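Local structure of streptokinase domain B (Streptococcus dysgalactiae subsp. equisimilis, 1QQR) at residues A[47-52]-A[89-94]; A[55-60]-A[64-69]; A[6-11]-A[93-98]. The protein forms one domain of streptokinase, the streptococcal plasminogen activator that promotes fibrinolysis without proteolytic activity of its own, and probably takes part in engaging plasminogen. All blocks are in the same frame, centred on the assembly; numbering follows the deposited sequence.

Contact 1. Residues A[47-52]-A[89-94]; sequences QELLAQ and QEFTYR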
loop_
_atom_site.group_PDB
_atom_site.type_symbol
_atom_site.label_atom_id
_atom_site.label_comp_id
_atom_site.label_asym_id
_atom_site.label_seq_id
_atom_site.Cartn_x
_atom_site.Cartn_y
_atom_site.Cartn_z
ATOM N N GLN A 47 11.167 3.168 3.848
ATOM C CA GLN A 47 11.325 4.620 4.002
ATOM C C GLN A 47 10.547 5.382 2.938
ATOM O O GLN A 47 9.957 6.424 3.212
ATOM C CB GLN A 47 12.799 5.040 3.957
ATOM C CG GLN A 47 13.608 4.593 5.170
ATOM C CD GLN A 47 14.174 3.206 5.020
ATOM O OE1 GLN A 47 14.905 2.733 5.886
ATOM N NE2 GLN A 47 13.842 2.540 3.922
ATOM N N GLU A 48 10.556 4.866 1.719
ATOM C CA GLU A 48 9.812 5.492 0.635
ATOM C C GLU A 48 8.311 5.446 0.916
ATOM O O GLU A 48 7.593 6.400 0.625
ATOM C CB GLU A 48 10.082 4.771 -0.677
ATOM C CG GLU A 48 11.553 4.769 -1.067
ATOM C CD GLU A 48 11.798 4.056 -2.392
ATOM O OE1 GLU A 48 12.193 4.739 -3.362
ATOM O OE2 GLU A 48 11.585 2.823 -2.455
ATOM N N LEU A 49 7.842 4.331 1.470
ATOM C CA LEU A 49 6.418 4.190 1.763
ATOM C C LEU A 49 6.027 5.159 2.885
ATOM O O LEU A 49 4.961 5.813 2.817
ATOM C CB LEU A 49 6.083 2.734 2.129
ATOM C CG LEU A 49 6.264 1.733 0.978
ATOM C CD1 LEU A 49 5.916 0.343 1.471
ATOM C CD2 LEU A 49 5.367 2.107 -0.218
ATOM N N LEU A 50 6.897 5.272 3.892
ATOM C CA LEU A 50 6.651 6.210 4.989
ATOM C C LEU A 50 6.526 7.619 4.429
ATOM O O LEU A 50 5.629 8.365 4.824
ATOM C CB LEU A 50 7.789 6.205 6.017
ATOM C CG LEU A 50 7.661 7.319 7.080
ATOM C CD1 LEU A 50 6.562 6.996 8.082
ATOM C CD2 LEU A 50 8.958 7.444 7.816
ATOM N N ALA A 51 7.402 7.983 3.494
ATOM C CA ALA A 51 7.354 9.327 2.940
ATOM C C ALA A 51 6.013 9.529 2.258
ATOM O O ALA A 51 5.397 10.591 2.377
ATOM C CB ALA A 51 8.517 9.567 1.951
ATOM N N GLN A 52 5.561 8.503 1.543
ATOM C CA GLN A 52 4.276 8.563 0.862
ATOM C C GLN A 52 3.132 8.727 1.866
ATOM O O GLN A 52 2.251 9.564 1.696
ATOM C CB GLN A 52 4.037 7.276 0.062
ATOM C CG GLN A 52 4.372 7.372 -1.397
ATOM C CD GLN A 52 3.692 8.553 -2.062
ATOM O OE1 GLN A 52 2.467 8.755 -1.942
ATOM N NE2 GLN A 52 4.486 9.347 -2.765
ATOM N N GLN A 89 10.459 -3.570 11.487
ATOM C CA GLN A 89 11.820 -3.340 11.015
ATOM C C GLN A 89 11.705 -2.750 9.621
ATOM O O GLN A 89 10.684 -2.925 8.961
ATOM C CB GLN A 89 12.595 -4.658 10.962
ATOM C CG GLN A 89 11.987 -5.668 10.014
ATOM C CD GLN A 89 12.675 -7.025 10.040
ATOM O OE1 GLN A 89 12.696 -7.695 11.061
ATOM N NE2 GLN A 89 13.231 -7.435 8.904
ATOM N N GLU A 90 12.728 -2.023 9.182
ATOM C CA GLU A 90 12.713 -1.454 7.842
ATOM C C GLU A 90 12.710 -2.625 6.866
ATOM O O GLU A 90 13.155 -3.724 7.205
ATOM C CB GLU A 90 13.937 -0.580 7.624
ATOM C CG GLU A 90 14.017 0.570 8.611
ATOM C CD GLU A 90 12.833 1.523 8.524
ATOM O OE1 GLU A 90 12.738 2.436 9.372
ATOM O OE2 GLU A 90 11.997 1.381 7.608
ATOM N N PHE A 91 12.186 -2.413 5.667
ATOM C CA PHE A 91 12.130 -3.490 4.696
ATOM C C PHE A 91 12.223 -2.997 3.264
ATOM O O PHE A 91 12.104 -1.806 2.993
ATOM C CB PHE A 91 10.821 -4.284 4.874
ATOM C CG PHE A 91 9.546 -3.448 4.712
ATOM C CD1 PHE A 91 9.161 -2.941 3.470
ATOM C CD2 PHE A 91 8.724 -3.192 5.809
ATOM C CE1 PHE A 91 7.977 -2.195 3.322
ATOM C CE2 PHE A 91 7.541 -2.446 5.671
ATOM C CZ PHE A 91 7.168 -1.947 4.422
ATOM N N THR A 92 12.438 -3.928 2.352
ATOM C CA THR A 92 12.466 -3.615 0.937
ATOM C C THR A 92 11.501 -4.607 0.291
ATOM O O THR A 92 11.447 -5.774 0.665
ATOM C CB THR A 92 13.853 -3.835 0.302
ATOM O OG1 THR A 92 14.282 -5.163 0.600
ATOM C CG2 THR A 92 14.873 -2.829 0.816
ATOM N N TYR A 93 10.704 -4.131 -0.648
ATOM C CA TYR A 93 9.799 -5.018 -1.346
ATOM C C TYR A 93 10.282 -5.059 -2.784
ATOM O O TYR A 93 10.475 -4.014 -3.424
ATOM C CB TYR A 93 8.361 -4.512 -1.314
ATOM C CG TYR A 93 7.499 -5.221 -2.346
ATOM C CD1 TYR A 93 7.314 -6.606 -2.293
ATOM C CD2 TYR A 93 6.931 -4.521 -3.409
ATOM C CE1 TYR A 93 6.581 -7.270 -3.285
ATOM C CE2 TYR A 93 6.205 -5.181 -4.409
ATOM C CZ TYR A 93 6.037 -6.548 -4.343
ATOM O OH TYR A 93 5.367 -7.206 -5.358
ATOM N N ARG A 94 10.479 -6.270 -3.285
ATOM C CA ARG A 94 10.936 -6.475 -4.657
ATOM C C ARG A 94 9.694 -6.844 -5.454
ATOM O O ARG A 94 8.956 -7.739 -5.064
ATOM C CB ARG A 94 11.955 -7.623 -4.695
ATOM C CG ARG A 94 12.590 -7.857 -6.043
ATOM C CD ARG A 94 13.254 -9.232 -6.103
ATOM N NE ARG A 94 13.853 -9.496 -7.412
ATOM C CZ ARG A 94 14.195 -10.702 -7.859
ATOM N NH1 ARG A 94 13.996 -11.780 -7.106
ATOM N NH2 ARG A 94 14.738 -10.829 -9.063
#
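L49, on the first turns of helix 46-60, meets F91 where the chain enters strand 92-94, in the β-grasp fold in which a single helix packs on a mixed β-sheet. The tight part of this modest contact is buried and apolar. The tip methyl of L49 comes to the rim of the phenyl ring, near the ring plane, with CD1 3.8 Å from F91 CE1 and 3.9 Å from F91 CZ; the two side chains cross at about a right angle. F91 starts out from a CA-CB bond that leads away from the helix, yet CG sits between the backbone N and the carbonyl carbon (chi1 59°), which turns the ring back so that its edge meets L49. L85, P86, R69, S72 and E122 also touch this ring, and I44 and E122 touch L49, so the pair belongs to a larger core.

The outer part is exposed and looser. The Q47 amide and the E90 carboxylate stack with their planes 21° apart, the side chains crossing nearly at right angles, and no hydrogen bond joins them. Since an amide oxygen faces a carboxylate, the stack probably adds little attraction. What holds E90 is S46, whose OG bonds to E90 OE2 and also to F91 N; a backbone bond between F91 and S46 and another between Y93 and I44 pair strand 92-94 and the residue before it with strand 43-45 and S46, the first residue of the helix. Both outer side chains bend at chi2. This folding brings Q47 OE1 across the glutamate, 3.6 Å from E90 CG and 3.6 Å from E90 CD.

Contact 2. Residues A[55-60]-A[64-69]; sequences SILNKN and YTIYER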
loop_
_atom_site.group_PDB
_atom_site.type_symbol
_atom_site.label_atom_id
_atom_site.label_comp_id
_atom_site.label_asym_id
_atom_site.label_seq_id
_atom_site.Cartn_x
_atom_site.Cartn_y
_atom_site.Cartn_z
ATOM N N SER A 55 3.086 12.175 3.535
ATOM C CA SER A 55 2.577 13.233 2.677
ATOM C C SER A 55 1.059 13.118 2.511
ATOM O O SER A 55 0.348 14.130 2.507
ATOM C CB SER A 55 3.306 13.243 1.320
ATOM O OG SER A 55 2.663 12.460 0.329
ATOM N N ILE A 56 0.545 11.900 2.396
ATOM C CA ILE A 56 -0.899 11.743 2.268
ATOM C C ILE A 56 -1.566 12.208 3.565
ATOM O O ILE A 56 -2.603 12.877 3.532
ATOM C CB ILE A 56 -1.264 10.293 1.993
ATOM C CG1 ILE A 56 -0.890 9.958 0.547
ATOM C CG2 ILE A 56 -2.734 10.059 2.285
ATOM C CD1 ILE A 56 -1.125 8.539 0.160
ATOM N N LEU A 57 -0.951 11.857 4.698
ATOM C CA LEU A 57 -1.448 12.244 6.015
ATOM C C LEU A 57 -1.491 13.774 6.128
ATOM O O LEU A 57 -2.441 14.331 6.660
ATOM C CB LEU A 57 -0.551 11.676 7.132
ATOM C CG LEU A 57 -1.021 12.037 8.552
ATOM C CD1 LEU A 57 -2.424 11.439 8.786
ATOM C CD2 LEU A 57 -0.041 11.509 9.599
ATOM N N ASN A 58 -0.464 14.448 5.626
ATOM C CA ASN A 58 -0.430 15.905 5.674
ATOM C C ASN A 58 -1.621 16.500 4.941
ATOM O O ASN A 58 -2.314 17.352 5.486
ATOM C CB ASN A 58 0.866 16.448 5.058
ATOM C CG ASN A 58 2.081 16.230 5.954
ATOM O OD1 ASN A 58 3.228 16.405 5.520
ATOM N ND2 ASN A 58 1.836 15.854 7.211
ATOM N N LYS A 59 -1.877 16.044 3.717
ATOM C CA LYS A 59 -2.994 16.583 2.949
ATOM C C LYS A 59 -4.348 16.332 3.592
ATOM O O LYS A 59 -5.110 17.265 3.797
ATOM C CB LYS A 59 -3.025 16.011 1.535
ATOM C CG LYS A 59 -1.775 16.258 0.717
ATOM C CD LYS A 59 -1.920 15.632 -0.682
ATOM C CE LYS A 59 -0.653 15.779 -1.524
ATOM N NZ LYS A 59 -0.814 15.173 -2.884
ATOM N N ASN A 60 -4.650 15.081 3.919
ATOM C CA ASN A 60 -5.951 14.760 4.504
ATOM C C ASN A 60 -6.124 15.068 5.975
ATOM O O ASN A 60 -7.236 15.318 6.416
ATOM C CB ASN A 60 -6.289 13.287 4.298
ATOM C CG ASN A 60 -6.284 12.885 2.845
ATOM O OD1 ASN A 60 -6.644 13.669 1.966
ATOM N ND2 ASN A 60 -5.896 11.649 2.584
ATOM N N TYR A 64 -1.621 16.074 12.219
ATOM C CA TYR A 64 -1.278 14.730 12.683
ATOM C C TYR A 64 0.047 14.296 12.092
ATOM O O TYR A 64 0.491 14.849 11.095
ATOM C CB TYR A 64 -2.344 13.714 12.273
ATOM C CG TYR A 64 -3.586 13.708 13.132
ATOM C CD1 TYR A 64 -4.574 14.675 12.977
ATOM C CD2 TYR A 64 -3.768 12.734 14.108
ATOM C CE1 TYR A 64 -5.715 14.672 13.775
ATOM C CE2 TYR A 64 -4.906 12.724 14.918
ATOM C CZ TYR A 64 -5.873 13.691 14.744
ATOM O OH TYR A 64 -7.005 13.667 15.527
ATOM N N THR A 65 0.676 13.304 12.713
ATOM C CA THR A 65 1.945 12.764 12.235
ATOM C C THR A 65 1.940 11.254 12.420
ATOM O O THR A 65 1.189 10.737 13.240
ATOM C CB THR A 65 3.160 13.322 13.019
ATOM O OG1 THR A 65 4.348 12.596 12.640
ATOM C CG2 THR A 65 2.963 13.157 14.505
ATOM N N ILE A 66 2.773 10.558 11.649
ATOM C CA ILE A 66 2.889 9.115 11.744
ATOM C C ILE A 66 3.486 8.842 13.108
ATOM O O ILE A 66 4.446 9.488 13.512
ATOM C CB ILE A 66 3.896 8.518 10.734
ATOM C CG1 ILE A 66 3.467 8.797 9.301
ATOM C CG2 ILE A 66 4.045 7.022 10.987
ATOM C CD1 ILE A 66 2.242 8.100 8.887
ATOM N N TYR A 67 2.924 7.878 13.816
ATOM C CA TYR A 67 3.451 7.520 15.107
ATOM C C TYR A 67 4.174 6.225 14.820
ATOM O O TYR A 67 5.368 6.121 15.043
ATOM C CB TYR A 67 2.344 7.306 16.152
ATOM C CG TYR A 67 2.953 6.814 17.437
ATOM C CD1 TYR A 67 3.934 7.567 18.085
ATOM C CD2 TYR A 67 2.672 5.542 17.922
ATOM C CE1 TYR A 67 4.630 7.056 19.173
ATOM C CE2 TYR A 67 3.365 5.018 19.011
ATOM C CZ TYR A 67 4.348 5.779 19.629
ATOM O OH TYR A 67 5.074 5.257 20.677
ATOM N N GLU A 68 3.451 5.230 14.317
ATOM C CA GLU A 68 4.111 4.000 13.973
ATOM C C GLU A 68 3.325 3.141 12.994
ATOM O O GLU A 68 2.100 3.210 12.920
ATOM C CB GLU A 68 4.472 3.205 15.236
ATOM C CG GLU A 68 3.332 2.496 15.924
ATOM C CD GLU A 68 3.828 1.614 17.071
ATOM O OE1 GLU A 68 3.208 0.553 17.310
ATOM O OE2 GLU A 68 4.832 1.984 17.729
ATOM N N ARG A 69 4.065 2.338 12.242
ATOM C CA ARG A 69 3.501 1.452 11.248
ATOM C C ARG A 69 2.898 0.221 11.924
ATOM O O ARG A 69 3.478 -0.335 12.842
ATOM C CB ARG A 69 4.594 1.026 10.247
ATOM C CG ARG A 69 4.082 0.044 9.184
ATOM C CD ARG A 69 5.203 -0.429 8.264
ATOM N NE ARG A 69 5.535 0.592 7.276
ATOM C CZ ARG A 69 6.642 1.327 7.278
ATOM N NH1 ARG A 69 7.562 1.171 8.227
ATOM N NH2 ARG A 69 6.829 2.220 6.319
#
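L57 carries the apolar part of this contact, laying one branch against the backbone of Y64, T65 and I66. Its CD2 comes within 3.5 Å of T65 C, 3.6 Å of I66 N and 3.7 Å of Y64 O, so the methyl rests mainly on the peptide linking T65 to I66. The side chains are more distant: L57 CD2 is 4.2 Å from I66 CD1, and L57 CD1 is 4.2 Å from Y64 CB. The CB of L57 already points toward the strand, and CG, trans to the backbone N (chi1 180°), extends that reach so that CD2 lands on the peptide. F16 and V126 touch L57 too, placing it between helix and sheet.

The segments are the end of helix 46-60 and the start of strand 64-76, separated by a three-residue turn. Their axes run roughly antiparallel, 151° between directions and 8.2 Å apart at closest approach, where the β-grasp helix hands over to the next strand of the sheet. Farther on, Y67 and E68 both face Y125 in a classic beta bulge.

No hydrogen bond links the two segments, and the polar groups named here bond elsewhere. I66 N is bonded to OE1 of Q54, about one turn before L57. T65, whose CB points away from the helix, donates from OG1 to I66 O over 3.2 Å, approaching 34° from the carbonyl plane. The phenol of Y64 leads away from L57, where its OH bonds to D22 and its ring meets F25 edge-to-face.

Contact 3. Residues A[6-11]-A[93-98]; sequences KSVDVE and YRVKNR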
loop_
_atom_site.group_PDB
_atom_site.type_symbol
_atom_site.label_atom_id
_atom_site.label_comp_id
_atom_site.label_asym_id
_atom_site.label_seq_id
_atom_site.Cartn_x
_atom_site.Cartn_y
_atom_site.Cartn_z
ATOM N N LYS A 6 5.216 -7.648 -18.173
ATOM C CA LYS A 6 6.121 -6.660 -18.726
ATOM C C LYS A 6 6.194 -5.398 -17.870
ATOM O O LYS A 6 7.087 -4.556 -18.040
ATOM C CB LYS A 6 5.643 -6.306 -20.138
ATOM C CG LYS A 6 5.430 -7.554 -21.011
ATOM C CD LYS A 6 4.540 -7.300 -22.219
ATOM C CE LYS A 6 4.168 -8.621 -22.888
ATOM N NZ LYS A 6 3.164 -8.455 -23.984
ATOM N N SER A 7 5.262 -5.284 -16.931
ATOM C CA SER A 7 5.183 -4.102 -16.100
ATOM C C SER A 7 4.279 -4.380 -14.917
ATOM O O SER A 7 3.416 -5.252 -14.977
ATOM C CB SER A 7 4.550 -2.987 -16.923
ATOM O OG SER A 7 5.266 -1.788 -16.813
ATOM N N VAL A 8 4.470 -3.641 -13.836
ATOM C CA VAL A 8 3.585 -3.791 -12.697
ATOM C C VAL A 8 3.230 -2.406 -12.179
ATOM O O VAL A 8 4.109 -1.658 -11.746
ATOM C CB VAL A 8 4.219 -4.637 -11.592
ATOM C CG1 VAL A 8 3.352 -4.612 -10.342
ATOM C CG2 VAL A 8 4.334 -6.055 -12.068
ATOM N N ASP A 9 1.957 -2.032 -12.282
ATOM C CA ASP A 9 1.535 -0.721 -11.763
ATOM C C ASP A 9 1.441 -0.926 -10.262
ATOM O O ASP A 9 0.694 -1.800 -9.802
ATOM C CB ASP A 9 0.139 -0.308 -12.246
ATOM C CG ASP A 9 0.106 0.078 -13.704
ATOM O OD1 ASP A 9 1.145 0.522 -14.223
ATOM O OD2 ASP A 9 -0.978 -0.048 -14.314
ATOM N N VAL A 10 2.202 -0.151 -9.501
ATOM C CA VAL A 10 2.160 -0.288 -8.055
ATOM C C VAL A 10 1.203 0.740 -7.472
ATOM O O VAL A 10 1.474 1.947 -7.496
ATOM C CB VAL A 10 3.562 -0.098 -7.421
ATOM C CG1 VAL A 10 3.492 -0.301 -5.911
ATOM C CG2 VAL A 10 4.543 -1.069 -8.027
ATOM N N GLU A 11 0.072 0.252 -6.977
ATOM C CA GLU A 11 -0.908 1.117 -6.355
ATOM C C GLU A 11 -0.745 1.090 -4.834
ATOM O O GLU A 11 -0.291 0.100 -4.240
ATOM C CB GLU A 11 -2.319 0.709 -6.759
ATOM C CG GLU A 11 -2.695 1.212 -8.139
ATOM C CD GLU A 11 -3.965 0.571 -8.679
ATOM O OE1 GLU A 11 -4.965 0.483 -7.940
ATOM O OE2 GLU A 11 -3.967 0.163 -9.856
ATOM N N TYR A 93 10.704 -4.131 -0.648
ATOM C CA TYR A 93 9.799 -5.018 -1.346
ATOM C C TYR A 93 10.282 -5.059 -2.784
ATOM O O TYR A 93 10.475 -4.014 -3.424
ATOM C CB TYR A 93 8.361 -4.512 -1.314
ATOM C CG TYR A 93 7.499 -5.221 -2.346
ATOM C CD1 TYR A 93 7.314 -6.606 -2.293
ATOM C CD2 TYR A 93 6.931 -4.521 -3.409
ATOM C CE1 TYR A 93 6.581 -7.270 -3.285
ATOM C CE2 TYR A 93 6.205 -5.181 -4.409
ATOM C CZ TYR A 93 6.037 -6.548 -4.343
ATOM O OH TYR A 93 5.367 -7.206 -5.358
ATOM N N ARG A 94 10.479 -6.270 -3.285
ATOM C CA ARG A 94 10.936 -6.475 -4.657
ATOM C C ARG A 94 9.694 -6.844 -5.454
ATOM O O ARG A 94 8.956 -7.739 -5.064
ATOM C CB ARG A 94 11.955 -7.623 -4.695
ATOM C CG ARG A 94 12.590 -7.857 -6.043
ATOM C CD ARG A 94 13.254 -9.232 -6.103
ATOM N NE ARG A 94 13.853 -9.496 -7.412
ATOM C CZ ARG A 94 14.195 -10.702 -7.859
ATOM N NH1 ARG A 94 13.996 -11.780 -7.106
ATOM N NH2 ARG A 94 14.738 -10.829 -9.063
ATOM N N VAL A 95 9.443 -6.153 -6.555
ATOM C CA VAL A 95 8.262 -6.471 -7.344
ATOM C C VAL A 95 8.342 -7.901 -7.822
ATOM O O VAL A 95 9.144 -8.240 -8.691
ATOM C CB VAL A 95 8.122 -5.536 -8.529
ATOM C CG1 VAL A 95 6.918 -5.931 -9.358
ATOM C CG2 VAL A 95 7.981 -4.111 -8.029
ATOM N N LYS A 96 7.504 -8.725 -7.205
ATOM C CA LYS A 96 7.381 -10.157 -7.455
ATOM C C LYS A 96 7.201 -10.534 -8.937
ATOM O O LYS A 96 6.463 -9.876 -9.675
ATOM C CB LYS A 96 6.205 -10.658 -6.618
ATOM C CG LYS A 96 5.924 -12.123 -6.615
ATOM C CD LYS A 96 4.702 -12.360 -5.733
ATOM C CE LYS A 96 4.185 -13.793 -5.790
ATOM N NZ LYS A 96 4.860 -14.709 -4.808
ATOM N N ASN A 97 7.895 -11.591 -9.359
ATOM C CA ASN A 97 7.830 -12.089 -10.737
ATOM C C ASN A 97 6.463 -12.704 -10.966
ATOM O O ASN A 97 5.884 -13.325 -10.070
ATOM C CB ASN A 97 8.900 -13.164 -10.978
ATOM C CG ASN A 97 9.227 -13.354 -12.450
ATOM O OD1 ASN A 97 8.652 -12.703 -13.331
ATOM N ND2 ASN A 97 10.167 -14.245 -12.725
ATOM N N ARG A 98 5.938 -12.536 -12.168
ATOM C CA ARG A 98 4.632 -13.089 -12.451
ATOM C C ARG A 98 4.322 -13.217 -13.929
ATOM O O ARG A 98 4.950 -12.597 -14.805
ATOM C CB ARG A 98 3.535 -12.230 -11.787
ATOM C CG ARG A 98 3.291 -10.898 -12.516
ATOM C CD ARG A 98 2.613 -9.862 -11.627
ATOM N NE ARG A 98 3.484 -9.377 -10.553
ATOM C CZ ARG A 98 3.084 -8.590 -9.551
ATOM N NH1 ARG A 98 1.815 -8.201 -9.467
ATOM N NH2 ARG A 98 3.963 -8.148 -8.651
#
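V8 drives its two methyls into a buried patch made by V95 and R98. The valines meet tip to tip, V8 CG2 lying 3.7 Å from V95 CG1. V8 CG2 sits over the centre of the R98 guanidinium, on one of its faces, 3.7 Å from R98 NE, so an aliphatic group packs on a flat charged one.

The next shell fixes that plane. R98 grips K96 O side-on with two nitrogens, NE at 3.1 Å and NH2 at 3.2 Å from K96 O, and the oxygen lies only 6° out of the guanidinium plane. A bend at chi3 (69°) turns the arginine back onto its own segment. Salt bridges from NH2 to D118 and from NH1 to D77 probably balance the buried charge. K96 is positioned in turn by Y93: K96 N donates to Y93 OH over 3.2 Å, nearly straight at 167°, and the same hydroxyl bonds to D118.

Farther out, backbone bonds place strand 8-18 between strands 33-38 and 111-128, while Y93, K96 and R98 all touch H76 of strand 64-76.

Contacts 1 and 3 share Y93 and R94 of strand 92-94 and lie 15 Å apart between centres, so one short strand and its flanks meet the helix at one end and strand 8-18 at the other. Contacts 1 and 2 both use helix 46-60, their centres also 15 Å apart, and they touch where L50 packs on I66 and F91 on R69. Contacts 2 and 3 stand on opposite sides of the chain's centre, about 25 Å between centres, yet both reach the main mixed sheet. Along the chain, contact 2 lies inside the loops closed by contacts 1 and 3, which end on the same stretch, bringing the first strand, the helix and strand 92-94 together in one domain.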